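Local coordinates for plasmin and fibronectin-binding protein A (Streptococcus pneumoniae, PDB 4MR0) that acts as a fibronectin-dependent surface adhesin and invasin, binding human fibronectin, plasmin, plasminogen and serum albumin, at residues I331-F336 with I366-F371; D130-I135 with E162-K167; V450-A455 with L485-D490. All blocks are in the same frame, centred on the assembly; numbering follows the deposited sequence.

Contact 1: I331-F336 with I366-F371; sequences IQNSYF and ILNNHF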
loop_
_atom_site.group_PDB
_atom_site.type_symbol
_atom_site.label_atom_id
_atom_site.label_comp_id
_atom_site.label_asym_id
_atom_site.label_seq_id
_atom_site.Cartn_x
_atom_site.Cartn_y
_atom_site.Cartn_z
ATOM N N ILE A 331 -9.169 0.844 -2.125
ATOM C CA ILE A 331 -8.659 -0.512 -2.275
ATOM C C ILE A 331 -9.536 -1.261 -1.279
ATOM O O ILE A 331 -9.568 -0.900 -0.110
ATOM C CB ILE A 331 -7.180 -0.634 -1.828
ATOM C CG1 ILE A 331 -6.343 0.484 -2.456
ATOM C CG2 ILE A 331 -6.621 -1.995 -2.253
ATOM C CD1 ILE A 331 -6.307 0.462 -3.980
ATOM N N GLN A 332 -10.247 -2.294 -1.722
ATOM C CA GLN A 332 -11.130 -3.003 -0.800
ATOM C C GLN A 332 -11.350 -4.470 -1.115
ATOM O O GLN A 332 -11.185 -4.898 -2.250
ATOM C CB GLN A 332 -12.496 -2.317 -0.776
ATOM C CG GLN A 332 -13.160 -2.267 -2.148
ATOM C CD GLN A 332 -14.572 -1.724 -2.098
ATOM O OE1 GLN A 332 -14.864 -0.787 -1.352
ATOM N NE2 GLN A 332 -15.458 -2.305 -2.901
ATOM N N ASN A 333 -11.732 -5.220 -0.085
ATOM C CA ASN A 333 -12.040 -6.644 -0.202
ATOM C C ASN A 333 -10.993 -7.463 -0.937
ATOM O O ASN A 333 -11.319 -8.455 -1.597
ATOM C CB ASN A 333 -13.394 -6.815 -0.897
ATOM C CG ASN A 333 -14.456 -5.881 -0.340
ATOM O OD1 ASN A 333 -14.574 -5.717 0.874
ATOM N ND2 ASN A 333 -15.236 -5.266 -1.227
ATOM N N SER A 334 -9.732 -7.071 -0.806
ATOM C CA SER A 334 -8.672 -7.781 -1.495
ATOM C C SER A 334 -7.716 -8.490 -0.558
ATOM O O SER A 334 -7.605 -8.150 0.617
ATOM C CB SER A 334 -7.914 -6.812 -2.406
ATOM O OG SER A 334 -8.789 -6.287 -3.389
ATOM N N TYR A 335 -7.024 -9.485 -1.096
ATOM C CA TYR A 335 -6.086 -10.274 -0.319
ATOM C C TYR A 335 -4.643 -10.041 -0.754
ATOM O O TYR A 335 -4.345 -9.948 -1.946
ATOM C CB TYR A 335 -6.463 -11.758 -0.441
ATOM C CG TYR A 335 -5.475 -12.712 0.179
ATOM C CD1 TYR A 335 -4.300 -13.057 -0.490
ATOM C CD2 TYR A 335 -5.708 -13.265 1.439
ATOM C CE1 TYR A 335 -3.381 -13.927 0.079
ATOM C CE2 TYR A 335 -4.791 -14.139 2.020
ATOM C CZ TYR A 335 -3.630 -14.464 1.333
ATOM O OH TYR A 335 -2.705 -15.306 1.901
ATOM N N PHE A 336 -3.751 -9.946 0.227
ATOM C CA PHE A 336 -2.339 -9.725 -0.038
ATOM C C PHE A 336 -1.504 -10.767 0.694
ATOM O O PHE A 336 -1.607 -10.908 1.916
ATOM C CB PHE A 336 -1.936 -8.318 0.413
ATOM C CG PHE A 336 -2.741 -7.226 -0.235
ATOM C CD1 PHE A 336 -4.067 -7.000 0.141
ATOM C CD2 PHE A 336 -2.181 -6.433 -1.234
ATOM C CE1 PHE A 336 -4.820 -6.000 -0.472
ATOM C CE2 PHE A 336 -2.929 -5.427 -1.855
ATOM C CZ PHE A 336 -4.249 -5.211 -1.473
ATOM N N ILE A 366 -9.052 2.355 2.461
ATOM C CA ILE A 366 -8.487 1.011 2.426
ATOM C C ILE A 366 -9.432 0.222 3.306
ATOM O O ILE A 366 -9.362 0.304 4.532
ATOM C CB ILE A 366 -7.055 1.031 2.990
ATOM C CG1 ILE A 366 -6.183 1.900 2.070
ATOM C CG2 ILE A 366 -6.512 -0.381 3.113
ATOM C CD1 ILE A 366 -4.788 2.168 2.583
ATOM N N LEU A 367 -10.308 -0.541 2.656
ATOM C CA LEU A 367 -11.365 -1.263 3.344
ATOM C C LEU A 367 -11.468 -2.778 3.231
ATOM O O LEU A 367 -11.334 -3.355 2.158
ATOM C CB LEU A 367 -12.700 -0.686 2.887
ATOM C CG LEU A 367 -12.768 0.837 2.716
ATOM C CD1 LEU A 367 -14.062 1.200 1.993
ATOM C CD2 LEU A 367 -12.702 1.525 4.081
ATOM N N ASN A 368 -11.738 -3.400 4.367
ATOM C CA ASN A 368 -11.958 -4.832 4.419
ATOM C C ASN A 368 -10.984 -5.697 3.612
ATOM O O ASN A 368 -11.417 -6.607 2.900
ATOM C CB ASN A 368 -13.391 -5.095 3.950
ATOM C CG ASN A 368 -14.413 -4.275 4.718
ATOM O OD1 ASN A 368 -15.463 -3.897 4.183
ATOM N ND2 ASN A 368 -14.118 -4.004 5.984
ATOM N N ASN A 369 -9.685 -5.411 3.707
ATOM C CA ASN A 369 -8.678 -6.208 3.000
ATOM C C ASN A 369 -8.013 -7.156 3.989
ATOM O O ASN A 369 -8.097 -6.955 5.203
ATOM C CB ASN A 369 -7.579 -5.323 2.397
ATOM C CG ASN A 369 -8.118 -4.299 1.428
ATOM O OD1 ASN A 369 -8.223 -3.104 1.749
ATOM N ND2 ASN A 369 -8.475 -4.754 0.238
ATOM N N HIS A 370 -7.346 -8.184 3.468
ATOM C CA HIS A 370 -6.624 -9.134 4.311
ATOM C C HIS A 370 -5.137 -9.036 3.953
ATOM O O HIS A 370 -4.724 -9.433 2.866
ATOM C CB HIS A 370 -7.118 -10.567 4.071
ATOM C CG HIS A 370 -6.458 -11.589 4.947
ATOM N ND1 HIS A 370 -6.786 -12.927 4.906
ATOM C CD2 HIS A 370 -5.495 -11.467 5.893
ATOM C CE1 HIS A 370 -6.054 -13.586 5.788
ATOM N NE2 HIS A 370 -5.263 -12.724 6.400
ATOM N N PHE A 371 -4.342 -8.489 4.864
ATOM C CA PHE A 371 -2.906 -8.342 4.646
ATOM C C PHE A 371 -2.265 -9.521 5.371
ATOM O O PHE A 371 -1.993 -9.459 6.572
ATOM C CB PHE A 371 -2.436 -7.018 5.230
ATOM C CG PHE A 371 -3.109 -5.820 4.620
ATOM C CD1 PHE A 371 -2.860 -5.465 3.296
ATOM C CD2 PHE A 371 -3.997 -5.052 5.364
ATOM C CE1 PHE A 371 -3.493 -4.352 2.719
ATOM C CE2 PHE A 371 -4.635 -3.939 4.798
ATOM C CZ PHE A 371 -4.382 -3.591 3.476
HETATM O O HOH W 1 -15.703 -2.999 1.774
#

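Contact 2: D130-I135 with E162-K167; sequences DDRQAI and EIVFLK. With MN (manganese (II) ion), chain F.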
loop_
_atom_site.group_PDB
_atom_site.type_symbol
_atom_site.label_atom_id
_atom_site.label_comp_id
_atom_site.label_asym_id
_atom_site.label_seq_id
_atom_site.Cartn_x
_atom_site.Cartn_y
_atom_site.Cartn_z
ATOM N N ASP A 130 3.263 -14.084 -29.413
ATOM C CA ASP A 130 3.146 -12.765 -28.797
ATOM C C ASP A 130 1.783 -12.185 -29.165
ATOM O O ASP A 130 1.562 -11.768 -30.298
ATOM C CB ASP A 130 4.274 -11.848 -29.288
ATOM C CG ASP A 130 4.170 -10.444 -28.730
ATOM O OD1 ASP A 130 3.524 -10.265 -27.676
ATOM O OD2 ASP A 130 4.744 -9.517 -29.339
ATOM N N ASP A 131 0.870 -12.165 -28.200
ATOM C CA ASP A 131 -0.479 -11.658 -28.439
ATOM C C ASP A 131 -0.684 -10.167 -28.196
ATOM O O ASP A 131 -1.814 -9.686 -28.258
ATOM C CB ASP A 131 -1.492 -12.424 -27.584
ATOM C CG ASP A 131 -1.725 -13.832 -28.082
ATOM O OD1 ASP A 131 -1.255 -14.159 -29.190
ATOM O OD2 ASP A 131 -2.389 -14.611 -27.370
ATOM N N ARG A 132 0.389 -9.433 -27.927
ATOM C CA ARG A 132 0.253 -8.001 -27.672
ATOM C C ARG A 132 -0.477 -7.230 -28.775
ATOM O O ARG A 132 -1.469 -6.552 -28.509
ATOM C CB ARG A 132 1.620 -7.350 -27.452
ATOM C CG ARG A 132 1.508 -5.865 -27.079
ATOM C CD ARG A 132 2.788 -5.108 -27.371
ATOM N NE ARG A 132 3.128 -5.140 -28.791
ATOM C CZ ARG A 132 2.465 -4.486 -29.743
ATOM N NH1 ARG A 132 1.420 -3.734 -29.431
ATOM N NH2 ARG A 132 2.846 -4.593 -31.015
ATOM N N GLN A 133 0.002 -7.327 -30.012
ATOM C CA GLN A 133 -0.634 -6.582 -31.096
ATOM C C GLN A 133 -2.114 -6.909 -31.260
ATOM O O GLN A 133 -2.918 -6.022 -31.546
ATOM C CB GLN A 133 0.091 -6.824 -32.423
ATOM C CG GLN A 133 -0.321 -5.845 -33.523
ATOM C CD GLN A 133 -0.051 -4.396 -33.146
ATOM O OE1 GLN A 133 -0.975 -3.596 -32.983
ATOM N NE2 GLN A 133 1.221 -4.054 -33.006
ATOM N N ALA A 134 -2.472 -8.179 -31.089
ATOM C CA ALA A 134 -3.866 -8.592 -31.215
ATOM C C ALA A 134 -4.695 -7.936 -30.114
ATOM O O ALA A 134 -5.791 -7.424 -30.363
ATOM C CB ALA A 134 -3.974 -10.116 -31.122
ATOM N N ILE A 135 -4.164 -7.965 -28.896
ATOM C CA ILE A 135 -4.832 -7.365 -27.747
ATOM C C ILE A 135 -4.966 -5.851 -27.952
ATOM O O ILE A 135 -6.024 -5.278 -27.723
ATOM C CB ILE A 135 -4.043 -7.664 -26.443
ATOM C CG1 ILE A 135 -4.068 -9.170 -26.170
ATOM C CG2 ILE A 135 -4.647 -6.893 -25.262
ATOM C CD1 ILE A 135 -3.036 -9.643 -25.148
ATOM N N GLU A 162 5.578 -6.575 -25.128
ATOM C CA GLU A 162 5.660 -5.125 -24.987
ATOM C C GLU A 162 4.418 -4.661 -24.237
ATOM O O GLU A 162 3.475 -5.436 -24.032
ATOM C CB GLU A 162 5.753 -4.423 -26.348
ATOM C CG GLU A 162 7.110 -3.750 -26.629
ATOM C CD GLU A 162 7.335 -2.447 -25.849
ATOM O OE1 GLU A 162 6.461 -2.040 -25.052
ATOM O OE2 GLU A 162 8.398 -1.816 -26.043
ATOM N N ILE A 163 4.434 -3.396 -23.834
ATOM C CA ILE A 163 3.354 -2.779 -23.073
ATOM C C ILE A 163 2.059 -2.623 -23.855
ATOM O O ILE A 163 2.072 -2.265 -25.032
ATOM C CB ILE A 163 3.789 -1.372 -22.577
ATOM C CG1 ILE A 163 5.090 -1.480 -21.775
ATOM C CG2 ILE A 163 2.686 -0.739 -21.734
ATOM C CD1 ILE A 163 5.728 -0.130 -21.469
ATOM N N VAL A 164 0.947 -2.904 -23.182
ATOM C CA VAL A 164 -0.389 -2.766 -23.750
ATOM C C VAL A 164 -0.935 -1.445 -23.207
ATOM O O VAL A 164 -0.775 -1.144 -22.020
ATOM C CB VAL A 164 -1.311 -3.917 -23.286
ATOM C CG1 VAL A 164 -2.734 -3.682 -23.784
ATOM C CG2 VAL A 164 -0.770 -5.252 -23.792
ATOM N N PHE A 165 -1.574 -0.658 -24.063
ATOM C CA PHE A 165 -2.102 0.627 -23.636
ATOM C C PHE A 165 -3.617 0.662 -23.554
ATOM O O PHE A 165 -4.312 0.474 -24.554
ATOM C CB PHE A 165 -1.592 1.714 -24.580
ATOM C CG PHE A 165 -0.099 1.728 -24.701
ATOM C CD1 PHE A 165 0.689 2.175 -23.646
ATOM C CD2 PHE A 165 0.526 1.231 -25.845
ATOM C CE1 PHE A 165 2.078 2.116 -23.719
ATOM C CE2 PHE A 165 1.918 1.168 -25.929
ATOM C CZ PHE A 165 2.694 1.614 -24.863
ATOM N N LEU A 166 -4.123 0.890 -22.346
ATOM C CA LEU A 166 -5.554 0.969 -22.123
ATOM C C LEU A 166 -6.006 2.299 -22.704
ATOM O O LEU A 166 -5.228 3.253 -22.754
ATOM C CB LEU A 166 -5.854 0.913 -20.624
ATOM C CG LEU A 166 -5.341 -0.360 -19.934
ATOM C CD1 LEU A 166 -5.585 -0.264 -18.436
ATOM C CD2 LEU A 166 -6.037 -1.589 -20.523
ATOM N N LYS A 167 -7.252 2.361 -23.163
ATOM C CA LYS A 167 -7.766 3.593 -23.747
ATOM C C LYS A 167 -9.067 3.949 -23.060
ATOM O O LYS A 167 -9.689 3.104 -22.413
ATOM C CB LYS A 167 -8.014 3.416 -25.247
ATOM C CG LYS A 167 -6.805 2.956 -26.059
ATOM C CD LYS A 167 -5.749 4.040 -26.179
ATOM C CE LYS A 167 -4.609 3.608 -27.096
ATOM N NZ LYS A 167 -5.069 3.394 -28.500
HETATM MN MN MN F . 9.149 0.166 -25.502
HETATM O O HOH W 2 0.527 -2.141 -27.421
HETATM O O HOH W 3 6.884 0.591 -24.887
HETATM O O HOH W 4 11.266 -0.446 -26.414
HETATM O O HOH W 5 8.363 0.767 -27.542
#

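Contact 3: V450-A455 with L485-D490; sequences VAKDSA and LLRVSD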
loop_
_atom_site.group_PDB
_atom_site.type_symbol
_atom_site.label_atom_id
_atom_site.label_comp_id
_atom_site.label_asym_id
_atom_site.label_seq_id
_atom_site.Cartn_x
_atom_site.Cartn_y
_atom_site.Cartn_z
ATOM N N VAL A 450 1.908 5.971 13.960
ATOM C CA VAL A 450 1.603 7.236 13.297
ATOM C C VAL A 450 2.646 8.178 13.859
ATOM O O VAL A 450 2.710 8.384 15.076
ATOM C CB VAL A 450 0.198 7.776 13.652
ATOM C CG1 VAL A 450 -0.002 9.161 13.037
ATOM C CG2 VAL A 450 -0.866 6.829 13.133
ATOM N N ALA A 451 3.471 8.760 12.997
ATOM C CA ALA A 451 4.504 9.616 13.539
ATOM C C ALA A 451 5.136 10.665 12.655
ATOM O O ALA A 451 5.029 10.635 11.429
ATOM C CB ALA A 451 5.609 8.731 14.105
ATOM N N LYS A 452 5.772 11.621 13.327
ATOM C CA LYS A 452 6.570 12.637 12.665
ATOM C C LYS A 452 7.877 12.175 13.292
ATOM O O LYS A 452 8.270 12.628 14.372
ATOM C CB LYS A 452 6.234 14.059 13.104
ATOM C CG LYS A 452 6.993 15.068 12.244
ATOM C CD LYS A 452 6.653 16.506 12.539
ATOM C CE LYS A 452 7.203 16.950 13.879
ATOM N NZ LYS A 452 7.099 18.428 14.003
ATOM N N ASP A 453 8.497 11.215 12.614
ATOM C CA ASP A 453 9.719 10.545 13.044
ATOM C C ASP A 453 10.833 11.383 13.659
ATOM O O ASP A 453 11.618 10.868 14.452
ATOM C CB ASP A 453 10.269 9.714 11.878
ATOM C CG ASP A 453 9.166 9.000 11.106
ATOM O OD1 ASP A 453 8.391 9.688 10.407
ATOM O OD2 ASP A 453 9.064 7.758 11.208
ATOM N N SER A 454 10.906 12.660 13.308
ATOM C CA SER A 454 11.944 13.522 13.856
ATOM C C SER A 454 11.437 14.899 14.267
ATOM O O SER A 454 10.611 15.507 13.582
ATOM C CB SER A 454 13.084 13.685 12.843
ATOM O OG SER A 454 14.029 14.649 13.287
ATOM N N ALA A 455 11.946 15.388 15.393
ATOM C CA ALA A 455 11.573 16.701 15.899
ATOM C C ALA A 455 12.079 17.764 14.929
ATOM O O ALA A 455 11.632 18.913 14.955
ATOM C CB ALA A 455 12.182 16.918 17.277
ATOM N N LEU A 485 2.237 6.535 18.882
ATOM C CA LEU A 485 1.807 7.819 18.352
ATOM C C LEU A 485 2.911 8.790 18.723
ATOM O O LEU A 485 3.079 9.146 19.894
ATOM C CB LEU A 485 0.470 8.212 18.978
ATOM C CG LEU A 485 -0.581 7.198 18.518
ATOM C CD1 LEU A 485 -1.582 6.915 19.604
ATOM C CD2 LEU A 485 -1.242 7.719 17.247
ATOM N N LEU A 486 3.665 9.206 17.712
ATOM C CA LEU A 486 4.802 10.090 17.905
ATOM C C LEU A 486 4.670 11.452 17.235
ATOM O O LEU A 486 4.499 11.553 16.020
ATOM C CB LEU A 486 6.068 9.386 17.403
ATOM C CG LEU A 486 7.394 10.152 17.439
ATOM C CD1 LEU A 486 7.778 10.485 18.883
ATOM C CD2 LEU A 486 8.473 9.298 16.785
ATOM N N ARG A 487 4.759 12.493 18.059
ATOM C CA ARG A 487 4.685 13.880 17.631
ATOM C C ARG A 487 3.478 14.315 16.816
ATOM O O ARG A 487 3.621 14.991 15.791
ATOM C CB ARG A 487 5.963 14.274 16.887
ATOM C CG ARG A 487 7.208 14.126 17.732
ATOM C CD ARG A 487 8.402 14.845 17.127
ATOM N NE ARG A 487 9.618 14.454 17.829
ATOM C CZ ARG A 487 10.273 13.322 17.605
ATOM N NH1 ARG A 487 9.839 12.473 16.686
ATOM N NH2 ARG A 487 11.345 13.022 18.322
ATOM N N VAL A 488 2.288 13.936 17.271
ATOM C CA VAL A 488 1.062 14.355 16.606
ATOM C C VAL A 488 0.820 15.759 17.165
ATOM O O VAL A 488 0.758 15.955 18.384
ATOM C CB VAL A 488 -0.119 13.414 16.951
ATOM C CG1 VAL A 488 -1.398 13.913 16.294
ATOM C CG2 VAL A 488 0.196 12.002 16.478
ATOM N N SER A 489 0.695 16.730 16.269
ATOM C CA SER A 489 0.526 18.131 16.641
ATOM C C SER A 489 -0.824 18.581 17.172
ATOM O O SER A 489 -0.905 19.587 17.877
ATOM C CB SER A 489 0.880 19.027 15.449
ATOM O OG SER A 489 2.213 18.818 15.025
ATOM N N ASP A 490 -1.886 17.864 16.832
ATOM C CA ASP A 490 -3.204 18.285 17.288
ATOM C C ASP A 490 -4.273 17.279 16.901
ATOM O O ASP A 490 -4.107 16.506 15.952
ATOM C CB ASP A 490 -3.524 19.656 16.673
ATOM C CG ASP A 490 -4.641 20.390 17.395
ATOM O OD1 ASP A 490 -5.095 19.926 18.465
ATOM O OD2 ASP A 490 -5.057 21.456 16.888
#

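Contact 1: I331-F336 with I366-F371
F336 and F371 stand next to each other on adjacent strands, in successive coils, in the manner of the right-handed parallel beta-helix of the pectate lyase-like superfamily. Strand 329-337 pairs with strand 364-372 in parallel register, I331 beside I366 and F336 beside F371. Four backbone hydrogen bonds, each 2.9 Å, join them: L367 N to I331 O and N333 N to L367 O lead into a short turn that interrupts both strands, and H370 N to S334 O and F336 N to H370 O follow it. At the turn N333 and N368 both adopt left-handed backbone conformations, and the N369 side chain lies against the backbone of residues 332-334.

The aromatic contacts differ on the two faces. On the buried face, the phenyl groups of F336 and F371 are inclined by 35°, with CD1 of F336 3.7 Å from CD1 of F371; F371 CE1 lies over the rim of the F336 face. F285 stacks on F336 and F394 meets F371, continuing the aromatic row into the neighbouring coils. On the outer face, Y335 turns its ring edge to the face of H370, the planes 85° apart and CD2 of Y335 3.6 Å from ND1 of H370. Both rings reach this position with CG anti to the backbone N (chi1 173° in Y335). Their polar ends are tied elsewhere, Y335 OH to D372 and H370 NE2 to D395.

Polar side chains meet at the turn. The amides of N333 and N368 run nearly coplanar, and their ND2 atoms bond to D281 and to G391 O. One water donates to both OD1 atoms, 3.1 Å from N333 OD1 and 2.6 Å from N368 OD1. S334 OG donates to Q332 O at 3.0 Å, approaching from above the carbonyl plane.

Contact 2: D130-I135 with E162-K167
E162 OE1, in a residue whose CB packs beside the R132 side chain, is gripped twice: I163 N donates to it at 2.7 Å, on the anti side of the carboxylate, and a water that is itself a manganese ligand donates as well. The other oxygen, E162 OE2, binds the manganese ion directly at 2.2 Å. Three waters, H189 NE2 and T200 O complete the site. Held in this way, the carboxylate faces the metal, and it forms no salt bridge with R132, whose guanidinium is turned 87° from its plane.

R132 instead meets E162 through its aliphatic part. CG lies anti to the backbone N (chi1 -176°), which sends the chain across to the other segment, where R132 CD comes 3.2 Å from E162 CB, with E162 O as its second neighbour. A water then links the two segments, accepting from R132 NH1 at 2.7 Å and donating to I163 O at 2.8 Å. On the apolar side V164 bridges two helix residues, its CG2 4.0 Å from R132 CG and its CG1 4.0 Å from I135 CG2.

An Asx turn, in which D130 OD1 accepts from R132 N, leads into helix 132-143. This helix lies against the first coils of the pectate lyase-like domain, with R132 and I135 also touching strand 156-160, while V164 reaches on to Q136 and I139 of the helix and to F194 of strand 194-195.

Contact 3: V450-A455 with L485-D490
A451 and L486 meet more closely than normal van der Waals contact, CB of A451 lying 3.4 Å from CB of L486. The strands are at their tightest here: L486 N donates to V450 O at 2.9 Å, and K452 N to L486 O at 3.0 Å. On the other face, V450 CB rests 3.9 Å from L485 CD2 in the interior, among I464, I508 and L492. Strands 445-451 and 483-486 are thus parallel neighbours in successive coils of the beta-helix, on a face continued by strand 506-509.

Beyond A451 the chains part into turns, and the R487 side chain, set against the backbone of 452-455, spans the more open side. Extended from CG to NE, it runs along this departing segment and donates through NH1 to K452 O at 2.8 Å, within the plane of that carbonyl. Its guanidinium is sandwiched: the backbone N of A455 sits 3.4 Å above the centre of one face, and CD1 of L486 lies against the opposite face nearer the rim. K452 crosses R487 at about a right angle, with K452 CE 4.1 Å from R487 CD, before carrying its ammonium away to Y457 O. D453 likewise turns from the other segment, forming a salt bridge with R449. At the exposed end of the contact, A455 brings its methyl CB to 3.6 Å from R487 NE.

In the fold
Along the chain the order is contact 2, contact 1, contact 3, each closing before the next opens. Their centres trace the length of the beta-helix: contact 2 lies about 29 Å from contact 1, contact 1 about 26 Å from contact 3, and contacts 2 and 3 about 46 Å apart on opposite sides of the chain's centre. Contact 2 belongs to the N-terminal coils, where helix 132-143 packs against strands 156-160 and 164-165. Contacts 1 and 3 both join consecutive coils by parallel pairing, but on different faces: strand 377-381, beginning the face that holds contact 3, touches I366 and F371 of contact 1. The repeated pairing gives this part of the adhesin an elongated, rod-like body.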